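Local coordinates for GntR-family protein transcriptional regulator (Mycobacterium smegmatis, PDB 3F8M), which represses the phnDCE operon for phosphate uptake when phosphate is available in the cell, acting as a DNA-binding winged helix-turn-helix regulator, at residues Gln96-Gly101 with Thr136-Arg141; Gly118-Asp123 with Asp218-Gln223; Gly125-Gln130 with Leu149-Tyr154. All coordinates share one frame; numbering follows the deposited sequence.

Interaction 1. Residues Gln96-Gly101 with Thr136-Arg141; sequences QGLSAG and TTDGVR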
loop_
_atom_site.group_PDB
_atom_site.type_symbol
_atom_site.label_atom_id
_atom_site.label_comp_id
_atom_site.label_asym_id
_atom_site.label_seq_id
_atom_site.Cartn_x
_atom_site.Cartn_y
_atom_site.Cartn_z
ATOM N N GLN A 96 16.192 9.102 -5.501
ATOM C CA GLN A 96 16.902 8.491 -4.370
ATOM C C GLN A 96 18.335 8.138 -4.750
ATOM O O GLN A 96 19.056 7.530 -3.956
ATOM C CB GLN A 96 16.203 7.207 -3.885
ATOM C CG GLN A 96 14.946 7.387 -3.029
ATOM C CD GLN A 96 14.172 6.069 -2.886
ATOM O OE1 GLN A 96 13.352 5.720 -3.751
ATOM N NE2 GLN A 96 14.448 5.319 -1.808
ATOM N N GLY A 97 18.736 8.491 -5.973
ATOM C CA GLY A 97 20.080 8.161 -6.464
ATOM C C GLY A 97 20.252 6.676 -6.731
ATOM O O GLY A 97 21.341 6.130 -6.534
ATOM N N LEU A 98 19.175 6.031 -7.195
ATOM C CA LEU A 98 19.115 4.586 -7.440
ATOM C C LEU A 98 18.886 4.300 -8.935
ATOM O O LEU A 98 18.132 5.020 -9.574
ATOM C CB LEU A 98 17.955 3.962 -6.637
ATOM C CG LEU A 98 17.976 4.028 -5.100
ATOM C CD1 LEU A 98 16.624 3.582 -4.487
ATOM C CD2 LEU A 98 19.142 3.185 -4.535
ATOM N N SER A 99 19.487 3.225 -9.457
ATOM C CA SER A 99 19.455 2.898 -10.899
ATOM C C SER A 99 18.373 1.896 -11.348
ATOM O O SER A 99 18.586 0.659 -11.332
ATOM C CB SER A 99 20.795 2.321 -11.307
ATOM O OG SER A 99 20.963 1.082 -10.650
ATOM N N ALA A 100 17.253 2.412 -11.821
ATOM C CA ALA A 100 16.118 1.555 -12.143
ATOM C C ALA A 100 16.013 1.262 -13.637
ATOM O O ALA A 100 16.429 2.073 -14.461
ATOM C CB ALA A 100 14.846 2.205 -11.662
ATOM N N GLY A 101 15.471 0.094 -13.981
ATOM C CA GLY A 101 15.199 -0.197 -15.395
ATOM C C GLY A 101 13.972 -1.048 -15.610
ATOM O O GLY A 101 13.317 -1.454 -14.656
ATOM N N THR A 136 13.439 -3.368 -12.494
ATOM C CA THR A 136 14.710 -3.761 -11.845
ATOM C C THR A 136 15.304 -2.541 -11.175
ATOM O O THR A 136 15.003 -1.401 -11.539
ATOM C CB THR A 136 15.760 -4.225 -12.867
ATOM O OG1 THR A 136 16.051 -3.127 -13.776
ATOM C CG2 THR A 136 15.228 -5.375 -13.659
ATOM N N THR A 137 16.111 -2.787 -10.160
ATOM C CA THR A 137 16.953 -1.738 -9.598
ATOM C C THR A 137 18.281 -2.350 -9.174
ATOM O O THR A 137 18.293 -3.389 -8.532
ATOM C CB THR A 137 16.288 -1.043 -8.398
ATOM O OG1 THR A 137 17.150 -0.028 -7.886
ATOM C CG2 THR A 137 15.959 -2.018 -7.297
ATOM N N ASP A 138 19.395 -1.715 -9.546
ATOM C CA ASP A 138 20.709 -2.145 -9.056
ATOM C C ASP A 138 20.974 -3.618 -9.296
ATOM O O ASP A 138 21.465 -4.352 -8.391
ATOM C CB ASP A 138 20.789 -1.832 -7.569
ATOM C CG ASP A 138 20.744 -0.361 -7.305
ATOM O OD1 ASP A 138 20.667 0.396 -8.307
ATOM O OD2 ASP A 138 20.795 0.051 -6.116
ATOM N N GLY A 139 20.628 -4.082 -10.504
ATOM C CA GLY A 139 20.804 -5.485 -10.830
ATOM C C GLY A 139 19.824 -6.507 -10.247
ATOM O O GLY A 139 20.023 -7.731 -10.443
ATOM N N VAL A 140 18.798 -6.082 -9.503
ATOM C CA VAL A 140 17.880 -7.066 -8.929
ATOM C C VAL A 140 16.424 -6.793 -9.333
ATOM O O VAL A 140 16.039 -5.648 -9.561
ATOM C CB VAL A 140 18.016 -7.226 -7.391
ATOM C CG1 VAL A 140 19.471 -7.599 -7.021
ATOM C CG2 VAL A 140 17.540 -5.981 -6.675
ATOM N N ARG A 141 15.630 -7.868 -9.384
ATOM C CA ARG A 141 14.249 -7.764 -9.843
ATOM C C ARG A 141 13.382 -7.175 -8.735
ATOM O O ARG A 141 13.499 -7.578 -7.558
ATOM C CB ARG A 141 13.745 -9.135 -10.302
ATOM C CG ARG A 141 14.660 -9.838 -11.318
ATOM C CD ARG A 141 14.832 -8.977 -12.581
ATOM N NE ARG A 141 15.582 -9.663 -13.635
ATOM C CZ ARG A 141 16.660 -9.177 -14.252
ATOM N NH1 ARG A 141 17.144 -7.970 -13.950
ATOM N NH2 ARG A 141 17.253 -9.902 -15.192
HETATM O O HOH W 1 18.504 -1.541 -13.076
#

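Interaction 2. Residues Gly118-Asp123 with Asp218-Gln223; sequences GVLGVD and DVAIEQ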
loop_
_atom_site.group_PDB
_atom_site.type_symbol
_atom_site.label_atom_id
_atom_site.label_comp_id
_atom_site.label_asym_id
_atom_site.label_seq_id
_atom_site.Cartn_x
_atom_site.Cartn_y
_atom_site.Cartn_z
ATOM N N GLY A 118 -15.977 -4.270 -19.817
ATOM C CA GLY A 118 -16.559 -3.317 -18.864
ATOM C C GLY A 118 -15.545 -2.370 -18.242
ATOM O O GLY A 118 -15.809 -1.176 -18.097
ATOM N N VAL A 119 -14.377 -2.891 -17.863
ATOM C CA VAL A 119 -13.368 -2.054 -17.226
ATOM C C VAL A 119 -12.869 -0.995 -18.217
ATOM O O VAL A 119 -12.709 0.174 -17.872
ATOM C CB VAL A 119 -12.173 -2.897 -16.707
ATOM C CG1 VAL A 119 -10.979 -1.990 -16.314
ATOM C CG2 VAL A 119 -12.587 -3.768 -15.512
ATOM N N LEU A 120 -12.628 -1.410 -19.450
ATOM C CA LEU A 120 -12.020 -0.512 -20.424
ATOM C C LEU A 120 -13.051 0.256 -21.230
ATOM O O LEU A 120 -12.689 1.125 -22.029
ATOM C CB LEU A 120 -11.101 -1.277 -21.386
ATOM C CG LEU A 120 -9.918 -2.028 -20.780
ATOM C CD1 LEU A 120 -9.266 -2.894 -21.839
ATOM C CD2 LEU A 120 -8.948 -1.024 -20.221
ATOM N N GLY A 121 -14.324 -0.099 -21.042
ATOM C CA GLY A 121 -15.421 0.512 -21.794
ATOM C C GLY A 121 -15.308 0.292 -23.291
ATOM O O GLY A 121 -15.550 1.218 -24.052
ATOM N N VAL A 122 -14.894 -0.906 -23.712
ATOM C CA VAL A 122 -14.849 -1.301 -25.107
ATOM C C VAL A 122 -15.854 -2.427 -25.318
ATOM O O VAL A 122 -16.483 -2.878 -24.364
ATOM C CB VAL A 122 -13.444 -1.787 -25.552
ATOM C CG1 VAL A 122 -12.439 -0.592 -25.474
ATOM C CG2 VAL A 122 -12.975 -3.032 -24.731
ATOM N N ASP A 123 -16.001 -2.866 -26.550
ATOM C CA ASP A 123 -16.879 -3.980 -26.871
ATOM C C ASP A 123 -16.292 -5.280 -26.337
ATOM O O ASP A 123 -15.089 -5.446 -26.317
ATOM C CB ASP A 123 -17.061 -4.086 -28.380
ATOM C CG ASP A 123 -17.771 -2.860 -28.983
ATOM O OD1 ASP A 123 -18.339 -2.020 -28.257
ATOM O OD2 ASP A 123 -17.730 -2.743 -30.207
ATOM N N ASP A 218 -12.497 10.934 -19.725
ATOM C CA ASP A 218 -12.884 9.824 -18.865
ATOM C C ASP A 218 -13.016 8.500 -19.627
ATOM O O ASP A 218 -13.871 7.672 -19.303
ATOM C CB ASP A 218 -14.203 10.159 -18.157
ATOM C CG ASP A 218 -14.298 9.532 -16.805
ATOM O OD1 ASP A 218 -13.261 9.467 -16.080
ATOM O OD2 ASP A 218 -15.422 9.103 -16.477
ATOM N N VAL A 219 -12.194 8.311 -20.663
ATOM C CA VAL A 219 -12.152 7.056 -21.396
ATOM C C VAL A 219 -10.958 6.273 -20.840
ATOM O O VAL A 219 -9.902 6.859 -20.619
ATOM C CB VAL A 219 -11.992 7.281 -22.900
ATOM C CG1 VAL A 219 -12.038 5.970 -23.659
ATOM C CG2 VAL A 219 -13.093 8.246 -23.433
ATOM N N ALA A 220 -11.156 4.974 -20.588
ATOM C CA ALA A 220 -10.101 4.137 -19.992
ATOM C C ALA A 220 -8.865 4.083 -20.900
ATOM O O ALA A 220 -8.968 3.934 -22.102
ATOM C CB ALA A 220 -10.605 2.746 -19.676
ATOM N N ILE A 221 -7.702 4.226 -20.282
ATOM C CA ILE A 221 -6.407 4.189 -20.978
ATOM C C ILE A 221 -5.825 2.755 -20.908
ATOM O O ILE A 221 -5.263 2.255 -21.890
ATOM C CB ILE A 221 -5.450 5.231 -20.306
ATOM C CG1 ILE A 221 -5.943 6.673 -20.547
ATOM C CG2 ILE A 221 -3.957 5.088 -20.728
ATOM C CD1 ILE A 221 -5.186 7.735 -19.638
ATOM N N GLU A 222 -5.941 2.126 -19.733
ATOM C CA GLU A 222 -5.218 0.877 -19.406
ATOM C C GLU A 222 -5.858 0.251 -18.182
ATOM O O GLU A 222 -6.560 0.929 -17.403
ATOM C CB GLU A 222 -3.737 1.152 -19.035
ATOM C CG GLU A 222 -3.653 2.072 -17.789
ATOM C CD GLU A 222 -2.296 2.224 -17.146
ATOM O OE1 GLU A 222 -1.323 1.509 -17.509
ATOM O OE2 GLU A 222 -2.242 3.060 -16.221
ATOM N N GLN A 223 -5.652 -1.048 -18.046
ATOM C CA GLN A 223 -5.802 -1.699 -16.743
ATOM C C GLN A 223 -4.436 -2.298 -16.477
ATOM O O GLN A 223 -3.921 -3.084 -17.302
ATOM C CB GLN A 223 -6.888 -2.798 -16.805
ATOM C CG GLN A 223 -7.279 -3.324 -15.394
ATOM C CD GLN A 223 -6.242 -4.236 -14.757
ATOM O OE1 GLN A 223 -5.663 -5.101 -15.423
ATOM N NE2 GLN A 223 -6.023 -4.068 -13.434
HETATM O O HOH W 2 -10.823 2.298 -23.569
HETATM O O HOH W 3 -13.756 3.908 -21.036
#

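Interaction 3. Residues Gly125-Gln130 with Leu149-Tyr154; sequences GAPVLQ and LPAQRY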
loop_
_atom_site.group_PDB
_atom_site.type_symbol
_atom_site.label_atom_id
_atom_site.label_comp_id
_atom_site.label_asym_id
_atom_site.label_seq_id
_atom_site.Cartn_x
_atom_site.Cartn_y
_atom_site.Cartn_z
ATOM N N GLY A 125 -15.004 -8.760 -26.869
ATOM C CA GLY A 125 -14.270 -9.257 -28.024
ATOM C C GLY A 125 -13.263 -8.287 -28.623
ATOM O O GLY A 125 -12.492 -8.674 -29.506
ATOM N N ALA A 126 -13.270 -7.037 -28.178
ATOM C CA ALA A 126 -12.373 -6.023 -28.757
ATOM C C ALA A 126 -10.900 -6.422 -28.519
ATOM O O ALA A 126 -10.578 -7.065 -27.496
ATOM C CB ALA A 126 -12.635 -4.669 -28.145
ATOM N N PRO A 127 -10.012 -6.017 -29.427
ATOM C CA PRO A 127 -8.597 -6.424 -29.335
ATOM C C PRO A 127 -7.907 -5.740 -28.145
ATOM O O PRO A 127 -8.156 -4.597 -27.849
ATOM C CB PRO A 127 -8.022 -5.954 -30.672
ATOM C CG PRO A 127 -8.839 -4.787 -31.022
ATOM C CD PRO A 127 -10.248 -5.171 -30.617
ATOM N N VAL A 128 -7.098 -6.504 -27.435
ATOM C CA VAL A 128 -6.406 -5.988 -26.247
ATOM C C VAL A 128 -4.937 -6.294 -26.502
ATOM O O VAL A 128 -4.601 -7.434 -26.901
ATOM C CB VAL A 128 -6.904 -6.699 -24.996
ATOM C CG1 VAL A 128 -5.892 -6.436 -23.767
ATOM C CG2 VAL A 128 -8.282 -6.194 -24.680
ATOM N N LEU A 129 -4.077 -5.286 -26.320
ATOM C CA LEU A 129 -2.655 -5.476 -26.430
ATOM C C LEU A 129 -2.127 -5.524 -25.018
ATOM O O LEU A 129 -2.373 -4.592 -24.280
ATOM C CB LEU A 129 -2.002 -4.335 -27.218
ATOM C CG LEU A 129 -0.479 -4.375 -27.391
ATOM C CD1 LEU A 129 -0.039 -5.680 -28.039
ATOM C CD2 LEU A 129 0.026 -3.115 -28.219
ATOM N N GLN A 130 -1.419 -6.595 -24.651
ATOM C CA GLN A 130 -0.862 -6.688 -23.273
ATOM C C GLN A 130 0.644 -6.576 -23.308
ATOM O O GLN A 130 1.298 -7.270 -24.090
ATOM C CB GLN A 130 -1.234 -8.020 -22.643
ATOM C CG GLN A 130 -0.608 -8.245 -21.236
ATOM C CD GLN A 130 -1.030 -9.559 -20.634
ATOM O OE1 GLN A 130 -2.085 -9.637 -20.024
ATOM N NE2 GLN A 130 -0.198 -10.582 -20.769
ATOM N N LEU A 149 -4.161 -3.049 -22.651
ATOM C CA LEU A 149 -4.528 -1.815 -23.312
ATOM C C LEU A 149 -5.599 -2.149 -24.352
ATOM O O LEU A 149 -5.510 -3.192 -24.983
ATOM C CB LEU A 149 -3.311 -1.268 -24.078
ATOM C CG LEU A 149 -2.044 -0.912 -23.273
ATOM C CD1 LEU A 149 -0.830 -0.699 -24.181
ATOM C CD2 LEU A 149 -2.391 0.383 -22.475
ATOM N N PRO A 150 -6.586 -1.256 -24.525
ATOM C CA PRO A 150 -7.495 -1.405 -25.678
ATOM C C PRO A 150 -6.694 -1.131 -26.965
ATOM O O PRO A 150 -6.233 -0.002 -27.163
ATOM C CB PRO A 150 -8.580 -0.343 -25.405
ATOM C CG PRO A 150 -7.880 0.737 -24.563
ATOM C CD PRO A 150 -6.928 -0.107 -23.678
ATOM N N ALA A 151 -6.432 -2.181 -27.745
ATOM C CA ALA A 151 -5.470 -2.151 -28.870
ATOM C C ALA A 151 -5.831 -1.105 -29.890
ATOM O O ALA A 151 -4.938 -0.505 -30.510
ATOM C CB ALA A 151 -5.409 -3.485 -29.569
ATOM N N GLN A 152 -7.139 -0.890 -30.059
ATOM C CA GLN A 152 -7.669 0.096 -31.030
ATOM C C GLN A 152 -7.206 1.506 -30.746
ATOM O O GLN A 152 -7.043 2.329 -31.647
ATOM C CB GLN A 152 -9.202 0.009 -31.108
ATOM C CG GLN A 152 -9.605 -1.299 -31.770
ATOM C CD GLN A 152 -10.950 -1.284 -32.449
ATOM O OE1 GLN A 152 -11.962 -0.829 -31.887
ATOM N NE2 GLN A 152 -10.984 -1.827 -33.664
ATOM N N ARG A 153 -7.005 1.806 -29.465
ATOM C CA ARG A 153 -6.550 3.146 -29.069
ATOM C C ARG A 153 -5.091 3.451 -29.409
ATOM O O ARG A 153 -4.696 4.612 -29.386
ATOM C CB ARG A 153 -6.744 3.420 -27.576
ATOM C CG ARG A 153 -8.214 3.482 -27.060
ATOM C CD ARG A 153 -8.264 4.274 -25.754
ATOM N NE ARG A 153 -7.925 5.676 -25.975
ATOM C CZ ARG A 153 -7.980 6.636 -25.065
ATOM N NH1 ARG A 153 -8.363 6.379 -23.814
ATOM N NH2 ARG A 153 -7.652 7.878 -25.408
ATOM N N TYR A 154 -4.290 2.432 -29.697
ATOM C CA TYR A 154 -2.827 2.641 -29.825
ATOM C C TYR A 154 -2.201 2.017 -31.060
ATOM O O TYR A 154 -1.301 1.199 -30.954
ATOM C CB TYR A 154 -2.079 2.150 -28.548
ATOM C CG TYR A 154 -2.694 2.675 -27.279
ATOM C CD1 TYR A 154 -2.528 4.005 -26.897
ATOM C CD2 TYR A 154 -3.441 1.828 -26.448
ATOM C CE1 TYR A 154 -3.104 4.488 -25.716
ATOM C CE2 TYR A 154 -4.015 2.301 -25.266
ATOM C CZ TYR A 154 -3.857 3.642 -24.921
ATOM O OH TYR A 154 -4.412 4.106 -23.750
HETATM O O HOH W 4 -9.396 -2.123 -28.481
#

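Interaction 1. Residues Gln96-Gly101 with Thr136-Arg141
S99 and D138 meet where the first strand of the UTRA-domain sheet enters beside the tip of a beta hairpin, whose strands 127-137 and 140-150 join through a type I' turn from T137 to V140. D138 and G139 both take the positive phi this turn needs, easy for glycine and tolerable for aspartate. D138 has two conformers; in the one given, its side chain turns CG beside its own backbone N (chi1 -65°), 3.6 Å from S99 OG. OD1 then accepts the S99 backbone N on its syn side at 3.3 Å and the S99 hydroxyl, though the 2.5 Å from OG to OD1 is doubtfully short. OD2 comes 3.9 Å from L98 CD2. In return, D138 N donates to S99 O at 3.1 Å. A100 and T137 form a non-hydrogen-bonded antiparallel pair, and both side chains touch Y89 of helix 89-94. G101 and T136 form the next, hydrogen-bonded pair, and glycine, lacking a side chain, lets the T136 hydroxyl approach the backbone. A water links the loop residue S99 to strand 127-137, donating to S99 O at 2.8 Å and lying 3.0 Å from T136 OG1.

Interaction 2. Residues Gly118-Asp123 with Asp218-Gln223
The flat group here is the peptide between E222 and Q223, and L120 lies over one of its faces: CD2 stands 3.9 Å from both E222 C and Q223 N, almost straight above the plane. L120 gets its methyl there by setting CG beside its own backbone N (chi1 -60°). Leucine suits this buried place because its branched apolar end spreads over the peptide face and brings no polar group to satisfy. P150 of strand 140-150 touches the same side chain.

A220 points its single methyl at the end of the helix, where CB is 3.5 Å from L120 O and 3.6 Å from L120 CA. A residue this small allows such a close approach of the backbones. One residue before L120, V119 CG1 meets the aliphatic part of Q223, 4.0 Å from CG, and the two side chains cross obliquely. The bend of Q223 at chi2 (-74°) carries its amide off to N210, while E222 points the other way, its carboxylate bonded to S213.

The polar link is made by water. L120 O accepts from two molecules, at 2.7 Å and 3.1 Å from its oxygen; the first also donates to A220 O, the second accepts from A220 N. A carbonyl of the last helical turn thus finds donors where the chain leaves the helix at G121, whose positive phi suits glycine. Overall, through apolar side chains and a pair of bridging waters, the C-terminal end of helix 114-120 packs on the start of strand 220-229 of the six-stranded antiparallel sheet. This sheet belongs to the UTRA domain, which in HutC-type GntR relatives binds the effector and probably does so here.

Interaction 3. Residues Gly125-Gln130 with Leu149-Tyr154
P127 O is gripped twice: A151 N donates to it at 3.0 Å, coming from above the carbonyl plane (41° out of it), and a water donates at 2.8 Å while accepting from Q152 N. The carbonyl thus joins the strand to both of the first two amides of the short 3-10 segment 151-153, just where strand 140-150 breaks off. Further along, L129 and L149 form a hydrogen-bonded antiparallel pair. L129 N reaches L149 O at 2.9 Å in the carbonyl plane, and L149 N answers to L129 O.

V128 and P150 form the adjoining non-hydrogen-bonded pair, a position where proline, having no N-H, gives up no bond to the strand opposite. V128 swings CG1 anti to its backbone N (chi1 165°), which lays that methyl 3.5 Å from L149 O; the beta branching also suits an extended backbone.

Where the backbone turns, the rigid ring of P127 meets the small methyl of A151, with P127 CB 3.8 Å from A151 CB. In the conformer given for Q152, one of two, its methylene CG touches P127 CG at 3.6 Å, so the aliphatic stem of the glutamine does the packing. A151 CB also lies 4.2 Å from L129 CB, so that alanine's one methyl reaches both strand residues. The turn closes on itself as R153 N and Y154 N donate to P150 O and A151 O.

Around this hairpin base, V128 and Q130 bond through their backbones to strand 100-111, while L129 and L149 share a face of the sheet that L157 of helix 157-160 covers. Beyond the turn, R153 and Y154 reach across to the start of strand 220-229, bonding A220 O and I221 O.

In the fold
From the N terminus, the chain passes through the DNA-binding region and reaches the first strand of the six-stranded sheet at 96-101, which interaction 1 later joins to the hairpin tip at 136-141. Within that loop lie 118-123 and 125-130, the first segments of interactions 2 and 3, so interaction 1 crosses both. Interaction 3 closes the hairpin of strands 127-137 and 140-150 at its base, about 30 Å between centres from interaction 1 at its tip. Interaction 2 closes last, at 218-223, and its long loop encloses interaction 3. The two touch, centres 10 Å apart, tying helix 114-120, the hairpin base and strand 220-229 together at one end of the sheet.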